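Local coordinates for protein ethylbenzene dehydrogenase alpha-subunit (Aromatoleum aromaticum, PDB 2IVF) that belongs to the molybdopterin oxidoreductase family and carries a molybdenum atom, two pterin guanine dinucleotide cofactors and an iron/sulfur cluster as the alpha-subunit of a dehydrogenase, at residues A[317-322]-A[431-436]; A[327-332]-A[464-469]; A[492-497]-A[501-506]. One frame throughout, in Å; residues are numbered along the deposited sequence.

Contact 1 of 3, residues A[317-322]-A[431-436]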
# COMPACT_ATOMS: atom_id res chain seq x y z
N GLU A 317 23.53 -27.83 -21.83
CA GLU A 317 24.65 -28.07 -20.95
C GLU A 317 24.44 -29.33 -20.08
O GLU A 317 25.28 -29.65 -19.29
CB GLU A 317 24.91 -26.82 -20.08
CG GLU A 317 25.26 -25.60 -20.91
CD GLU A 317 25.81 -24.44 -20.11
OE1 GLU A 317 25.84 -24.50 -18.88
OE2 GLU A 317 26.26 -23.44 -20.74
N LYS A 318 23.35 -30.06 -20.28
CA LYS A 318 23.10 -31.32 -19.57
C LYS A 318 23.10 -31.14 -18.05
O LYS A 318 23.70 -31.93 -17.30
CB LYS A 318 24.10 -32.41 -20.01
CG LYS A 318 24.15 -32.61 -21.54
CD LYS A 318 24.93 -33.84 -21.96
CE LYS A 318 24.69 -34.20 -23.46
NZ LYS A 318 25.23 -35.58 -23.88
N LEU A 319 22.43 -30.09 -17.60
CA LEU A 319 22.34 -29.75 -16.19
C LEU A 319 21.01 -30.18 -15.59
O LEU A 319 20.77 -29.99 -14.42
CB LEU A 319 22.45 -28.24 -16.02
CG LEU A 319 23.70 -27.60 -16.64
CD1 LEU A 319 23.60 -26.11 -16.43
CD2 LEU A 319 24.97 -28.18 -16.03
N PHE A 320 20.11 -30.68 -16.43
CA PHE A 320 18.77 -30.99 -15.96
C PHE A 320 18.73 -32.27 -15.09
O PHE A 320 19.56 -33.17 -15.21
CB PHE A 320 17.76 -31.03 -17.13
CG PHE A 320 18.02 -32.11 -18.12
CD1 PHE A 320 18.89 -31.90 -19.16
CD2 PHE A 320 17.37 -33.34 -18.03
CE1 PHE A 320 19.14 -32.87 -20.06
CE2 PHE A 320 17.60 -34.32 -18.96
CZ PHE A 320 18.48 -34.10 -19.97
N ASP A 321 17.71 -32.33 -14.25
CA ASP A 321 17.48 -33.44 -13.35
C ASP A 321 16.70 -34.47 -14.17
O ASP A 321 15.47 -34.42 -14.29
CB ASP A 321 16.72 -32.93 -12.14
CG ASP A 321 16.52 -33.96 -11.03
OD1 ASP A 321 16.58 -35.18 -11.27
OD2 ASP A 321 16.24 -33.50 -9.90
N ARG A 322 17.44 -35.40 -14.76
CA ARG A 322 16.86 -36.38 -15.65
C ARG A 322 15.81 -37.23 -14.96
O ARG A 322 14.73 -37.47 -15.52
CB ARG A 322 17.95 -37.29 -16.23
CG ARG A 322 17.44 -38.31 -17.23
CD ARG A 322 18.60 -39.11 -17.87
NE ARG A 322 19.39 -38.26 -18.74
CZ ARG A 322 19.21 -38.13 -20.06
NH1 ARG A 322 18.30 -38.83 -20.70
NH2 ARG A 322 19.99 -37.30 -20.72
N LEU A 431 21.65 -17.51 -14.96
CA LEU A 431 20.47 -17.98 -14.29
C LEU A 431 20.04 -19.39 -14.72
O LEU A 431 19.48 -20.13 -13.90
CB LEU A 431 19.33 -16.97 -14.40
CG LEU A 431 19.58 -15.69 -13.59
CD1 LEU A 431 18.54 -14.54 -13.89
CD2 LEU A 431 19.66 -15.97 -12.05
N GLY A 432 20.28 -19.75 -15.98
CA GLY A 432 20.09 -21.14 -16.43
C GLY A 432 20.85 -22.10 -15.56
O GLY A 432 20.31 -23.11 -15.07
N ARG A 433 22.12 -21.77 -15.33
CA ARG A 433 23.00 -22.63 -14.59
C ARG A 433 22.63 -22.65 -13.12
O ARG A 433 22.70 -23.71 -12.47
CB ARG A 433 24.47 -22.19 -14.80
CG ARG A 433 24.91 -22.37 -16.24
CD ARG A 433 26.22 -21.73 -16.52
NE ARG A 433 26.75 -22.13 -17.82
CZ ARG A 433 27.89 -21.68 -18.33
NH1 ARG A 433 28.61 -20.77 -17.67
NH2 ARG A 433 28.28 -22.12 -19.52
N LYS A 434 22.20 -21.51 -12.59
CA LYS A 434 21.86 -21.42 -11.19
C LYS A 434 20.59 -22.14 -10.86
O LYS A 434 20.51 -22.79 -9.83
CB LYS A 434 21.77 -19.98 -10.73
CG LYS A 434 23.13 -19.35 -10.63
CD LYS A 434 23.13 -17.93 -10.19
CE LYS A 434 24.56 -17.46 -9.84
NZ LYS A 434 24.57 -16.02 -9.52
N VAL A 435 19.57 -21.99 -11.70
CA VAL A 435 18.30 -22.68 -11.47
C VAL A 435 18.52 -24.20 -11.40
O VAL A 435 17.90 -24.89 -10.59
CB VAL A 435 17.30 -22.34 -12.60
CG1 VAL A 435 16.06 -23.19 -12.48
CG2 VAL A 435 16.88 -20.85 -12.50
N ALA A 436 19.38 -24.72 -12.26
CA ALA A 436 19.66 -26.18 -12.28
C ALA A 436 20.32 -26.68 -11.03
O ALA A 436 20.24 -27.86 -10.74
CB ALA A 436 20.51 -26.55 -13.48
O HOH W 1 18.93 -29.83 -12.33
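A surface salt bridge between Glu317 and Arg433, backed by a small apolar patch, joins the turn after helix 303-316 to the last turns of helix 425-437. The turn is a Schellman motif: Lys318 leaves the helix with positive phi, and two bonds run back into the last helical turn. Helix 425-437 packs on the parallel sheet through Leu431 and Val435, and helix 303-316 packs on helix 425-437, with Leu310 against Val435. Arg433 grips the carboxylate side-on with two nitrogens. NE donates a hydrogen bond to Glu317 OE1 at 2.8 Å, on the syn lone pair. NH2 reaches Glu317 OE2 at 2.7 Å, also from the syn side but 26° out of the carboxylate plane. The planes of the two flat groups lie 41° apart. One bond to each oxygen restricts rotation of the carboxylate. Arg433 is extended from CG to NE, with CG anti to its carbonyl carbon (chi1 -65°), which carries the guanidinium out to Glu317. Leu319 CD1 lies against the aliphatic start of this arm, 4.0 Å from Arg433 CG. Farther along the helix, Leu319 CB meets Ala436 CB at 3.6 Å. Ala436 also touches Met314 of helix 303-316. One water bridges the two backbones, donating to Leu319 O at 2.8 Å and to Ala436 O at 2.9 Å.

Contact 2 of 3, residues A[327-332]-A[464-469]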
# COMPACT_ATOMS: atom_id res chain seq x y z
N GLU A 327 10.15 -38.77 -14.26
CA GLU A 327 9.11 -39.25 -13.36
C GLU A 327 7.89 -38.33 -13.35
O GLU A 327 6.75 -38.81 -13.41
CB GLU A 327 9.73 -39.41 -11.96
CG GLU A 327 8.81 -39.58 -10.79
CD GLU A 327 9.60 -39.48 -9.49
OE1 GLU A 327 10.33 -40.46 -9.18
OE2 GLU A 327 9.52 -38.41 -8.82
N GLN A 328 8.13 -37.03 -13.31
CA GLN A 328 7.13 -36.07 -12.94
C GLN A 328 6.36 -35.51 -14.11
O GLN A 328 5.30 -34.95 -13.91
CB GLN A 328 7.76 -34.88 -12.17
CG GLN A 328 8.36 -35.20 -10.81
CD GLN A 328 7.29 -35.43 -9.76
OE1 GLN A 328 6.40 -34.60 -9.58
NE2 GLN A 328 7.35 -36.56 -9.08
N THR A 329 6.90 -35.65 -15.32
CA THR A 329 6.41 -34.88 -16.45
C THR A 329 6.16 -35.72 -17.68
O THR A 329 6.44 -36.91 -17.70
CB THR A 329 7.40 -33.77 -16.87
OG1 THR A 329 8.44 -34.38 -17.64
CG2 THR A 329 7.97 -33.02 -15.67
N ASP A 330 5.59 -35.06 -18.69
CA ASP A 330 5.30 -35.69 -19.95
C ASP A 330 6.51 -35.67 -20.87
O ASP A 330 6.43 -36.19 -21.97
CB ASP A 330 4.07 -35.06 -20.62
CG ASP A 330 4.28 -33.63 -21.08
OD1 ASP A 330 5.19 -32.94 -20.55
OD2 ASP A 330 3.50 -33.19 -21.98
N LEU A 331 7.64 -35.12 -20.41
CA LEU A 331 8.81 -35.03 -21.28
C LEU A 331 9.25 -36.38 -21.88
O LEU A 331 9.70 -36.43 -23.01
CB LEU A 331 9.99 -34.28 -20.61
CG LEU A 331 9.81 -32.82 -20.19
CD1 LEU A 331 11.20 -32.19 -20.05
CD2 LEU A 331 8.94 -32.02 -21.10
N PRO A 332 9.18 -37.49 -21.12
CA PRO A 332 9.48 -38.78 -21.77
C PRO A 332 8.32 -39.47 -22.50
O PRO A 332 8.52 -40.55 -23.02
CB PRO A 332 9.91 -39.65 -20.58
CG PRO A 332 9.09 -39.15 -19.48
CD PRO A 332 9.01 -37.65 -19.65
N ALA A 464 11.21 -24.79 -16.75
CA ALA A 464 12.52 -24.61 -16.11
C ALA A 464 12.57 -25.23 -14.71
O ALA A 464 13.60 -25.79 -14.29
CB ALA A 464 12.87 -23.09 -16.06
N MET A 465 11.48 -25.08 -13.96
CA MET A 465 11.36 -25.71 -12.65
C MET A 465 11.37 -27.23 -12.79
O MET A 465 11.98 -27.90 -12.00
CB MET A 465 10.12 -25.24 -11.90
CG MET A 465 10.10 -23.75 -11.70
SD MET A 465 11.61 -23.18 -10.79
CE MET A 465 11.82 -21.54 -11.49
N ALA A 466 10.68 -27.77 -13.77
CA ALA A 466 10.73 -29.22 -14.02
C ALA A 466 12.14 -29.74 -14.31
O ALA A 466 12.59 -30.80 -13.80
CB ALA A 466 9.82 -29.56 -15.22
N LEU A 467 12.80 -29.04 -15.23
CA LEU A 467 14.10 -29.46 -15.72
C LEU A 467 15.10 -29.40 -14.57
O LEU A 467 16.02 -30.15 -14.58
CB LEU A 467 14.56 -28.57 -16.86
CG LEU A 467 13.84 -28.81 -18.18
CD1 LEU A 467 14.12 -27.61 -19.14
CD2 LEU A 467 14.21 -30.19 -18.80
N SER A 468 14.86 -28.53 -13.59
CA SER A 468 15.76 -28.40 -12.44
C SER A 468 15.28 -29.16 -11.20
O SER A 468 15.91 -29.12 -10.16
CB SER A 468 15.95 -26.93 -12.12
OG SER A 468 14.71 -26.25 -11.89
N GLY A 469 14.17 -29.89 -11.33
CA GLY A 469 13.61 -30.63 -10.20
C GLY A 469 13.14 -29.74 -9.07
O GLY A 469 13.16 -30.15 -7.91
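Two methyl pairs make up the whole direct contact between Thr329-Leu331 and Ala466-Leu467, although it is fully buried and several polar groups lie close by. No hydrogen bond crosses between the segments. Within the molybdopterin oxidoreductase part of the chain, it packs the loop after helix 322-328 against the C-terminal end of helix 454-467. Each segment takes in the end of a helix and the loop that follows: 322-328 gives way at Thr329, and 454-467 ends in a Schellman motif at Gly469. Thr329 presents its methyl group to the other helix, and CG2 meets Ala466 CB at 3.9 Å. Its hydroxyl branch serves its own chain instead. With chi1 at 79°, OG1 sits between the backbone N and the carbonyl carbon. There it accepts from Leu331 N at 3.0 Å, with an N-H...O angle of 159°. This is an ST turn, and Thr329 OG1 is also hydrogen-bonded to Val325 O in the preceding helix. Leu331 CD1 touches Leu467 CD2 at 3.8 Å, and the two side chains cross at about a right angle. Leu467 starts away from the loop at CB, and only its outer methyl comes back to make the contact. Val325 packs on both leucines. Phe402 touches Leu331 and is hydrogen-bonded to it through the backbone. The chemistry implies nondirectional methyl packing between the segments, with the threonine hydroxyl satisfied locally and backbone bonds to Ala812, Phe402 and Asp321 also holding the two pieces.

Contact 3 of 3, residues A[492-497]-A[501-506]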
# COMPACT_ATOMS: atom_id res chain seq x y z
N GLY A 492 -22.43 -20.12 2.79
CA GLY A 492 -23.15 -19.75 1.62
C GLY A 492 -24.21 -20.72 1.17
O GLY A 492 -25.19 -20.30 0.56
N VAL A 493 -24.04 -22.02 1.47
CA VAL A 493 -24.97 -23.04 0.92
C VAL A 493 -25.73 -23.86 1.91
O VAL A 493 -26.75 -24.43 1.55
CB VAL A 493 -24.28 -23.99 -0.07
CG1 VAL A 493 -23.68 -23.17 -1.25
CG2 VAL A 493 -23.20 -24.83 0.61
N MET A 494 -25.30 -23.94 3.16
CA MET A 494 -25.96 -24.87 4.05
C MET A 494 -27.36 -24.41 4.37
O MET A 494 -27.62 -23.22 4.46
CB MET A 494 -25.18 -25.03 5.33
CG MET A 494 -23.91 -25.82 5.13
SD MET A 494 -23.02 -26.17 6.68
CE MET A 494 -22.78 -24.53 7.38
N SER A 495 -28.24 -25.36 4.57
CA SER A 495 -29.60 -25.07 4.95
C SER A 495 -29.77 -24.99 6.47
O SER A 495 -30.77 -24.47 6.94
CB SER A 495 -30.54 -26.10 4.34
OG SER A 495 -30.29 -27.37 4.86
N LYS A 496 -28.78 -25.45 7.23
CA LYS A 496 -28.87 -25.42 8.68
C LYS A 496 -27.47 -25.40 9.26
O LYS A 496 -26.50 -25.62 8.52
CB LYS A 496 -29.64 -26.63 9.17
CG LYS A 496 -29.01 -27.94 8.89
CD LYS A 496 -30.05 -29.03 9.03
CE LYS A 496 -29.39 -30.39 8.92
NZ LYS A 496 -30.31 -31.48 9.35
N PRO A 497 -27.34 -25.09 10.55
CA PRO A 497 -25.98 -25.02 11.08
C PRO A 497 -25.19 -26.32 11.02
O PRO A 497 -25.73 -27.42 11.00
CB PRO A 497 -26.19 -24.59 12.56
CG PRO A 497 -27.53 -23.95 12.56
CD PRO A 497 -28.33 -24.74 11.59
N GLY A 501 -25.95 -30.72 11.50
CA GLY A 501 -25.82 -31.65 10.38
C GLY A 501 -25.87 -30.93 9.05
O GLY A 501 -26.14 -31.56 8.01
N GLY A 502 -25.63 -29.62 9.07
CA GLY A 502 -25.68 -28.81 7.87
C GLY A 502 -24.75 -29.26 6.76
O GLY A 502 -25.03 -29.02 5.59
N MET A 503 -23.65 -29.92 7.11
CA MET A 503 -22.71 -30.40 6.10
C MET A 503 -23.01 -31.80 5.57
O MET A 503 -22.36 -32.25 4.65
CB MET A 503 -21.31 -30.44 6.69
CG MET A 503 -20.84 -29.14 7.23
SD MET A 503 -19.12 -29.28 7.71
CE MET A 503 -18.68 -27.55 7.80
N ASP A 504 -23.98 -32.49 6.15
CA ASP A 504 -24.21 -33.90 5.80
C ASP A 504 -24.49 -34.17 4.33
O ASP A 504 -23.88 -35.07 3.74
CB ASP A 504 -25.34 -34.47 6.64
CG ASP A 504 -24.94 -34.66 8.07
OD1 ASP A 504 -23.78 -34.36 8.42
OD2 ASP A 504 -25.79 -35.11 8.84
N GLU A 505 -25.43 -33.42 3.76
CA GLU A 505 -25.79 -33.58 2.35
C GLU A 505 -24.59 -33.31 1.43
O GLU A 505 -24.37 -34.03 0.46
CB GLU A 505 -26.93 -32.64 1.96
CG GLU A 505 -28.28 -33.09 2.43
CD GLU A 505 -29.40 -32.65 1.50
OE1 GLU A 505 -29.45 -31.45 1.15
OE2 GLU A 505 -30.20 -33.53 1.10
N LEU A 506 -23.85 -32.26 1.74
CA LEU A 506 -22.69 -31.90 0.94
C LEU A 506 -21.64 -32.98 1.05
O LEU A 506 -21.02 -33.35 0.06
CB LEU A 506 -22.10 -30.57 1.40
CG LEU A 506 -22.82 -29.29 1.02
CD1 LEU A 506 -22.63 -28.24 2.14
CD2 LEU A 506 -22.28 -28.77 -0.32
O HOH W 2 -27.24 -28.12 4.46
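Hydrogen bonds close the short loop between helix 486-493 and helix 504-520, where Pro497 O accepts from Gly502 N at 2.9 Å. The donor stands above the carbonyl plane, 39° out of it, and the N-H...O angle is 141°. A water adds a second link: it accepts from Ser495 N and donates to Gly502 O at 2.6 Å. Backbone packing is close here, with Gly502 set against the carbonyls of Lys496 and Pro497. Gly502 CA makes a CA-H...O contact of 3.4 Å with Lys496 O, a buried oxygen with no hydrogen-bond partner in the model. The extended arm of Lys496 lies alongside the turn, with CE 3.6 Å from Gly501 C. Met494 CG lies 3.4 Å from Gly502 O. The remaining contacts are apolar. Met494, bent at its last torsion (chi3 -56°), lays SD 3.7 Å from Met503 CG. Val493 CG2 meets Leu506 CD1 at 3.8 Å, the two side chains crossing at a slant. Helix 736-749 backs both methionines. A type I turn, Gly501 to Asp504, leads into the second helix. The chemistry implies a short connection between two helices, closed by a main-chain bond and a water bridge and packed by methionine, valine and leucine side chains.

Contacts 1 and 2 are neighbours, with centres 12 Å apart, and their segments alternate along the chain. They touch directly: Asp321 N lies 2.8 Å from Leu467 O, a probable hydrogen bond, and Val435 and Ala436 pack on Ser468. Together they tie the ends of helices 303-316, 322-328, 425-437 and 454-467 into one cluster, in which helix 425-437 lies on the parallel sheet. Contact 3 comes later in the chain. Its centre is about 50 Å from that of contact 1 and 42 Å from that of contact 2. It closes a local turn between consecutive helices, whereas contacts 1 and 2 bring together distant parts of the chain. All three belong to the molybdopterin oxidoreductase part of the protein.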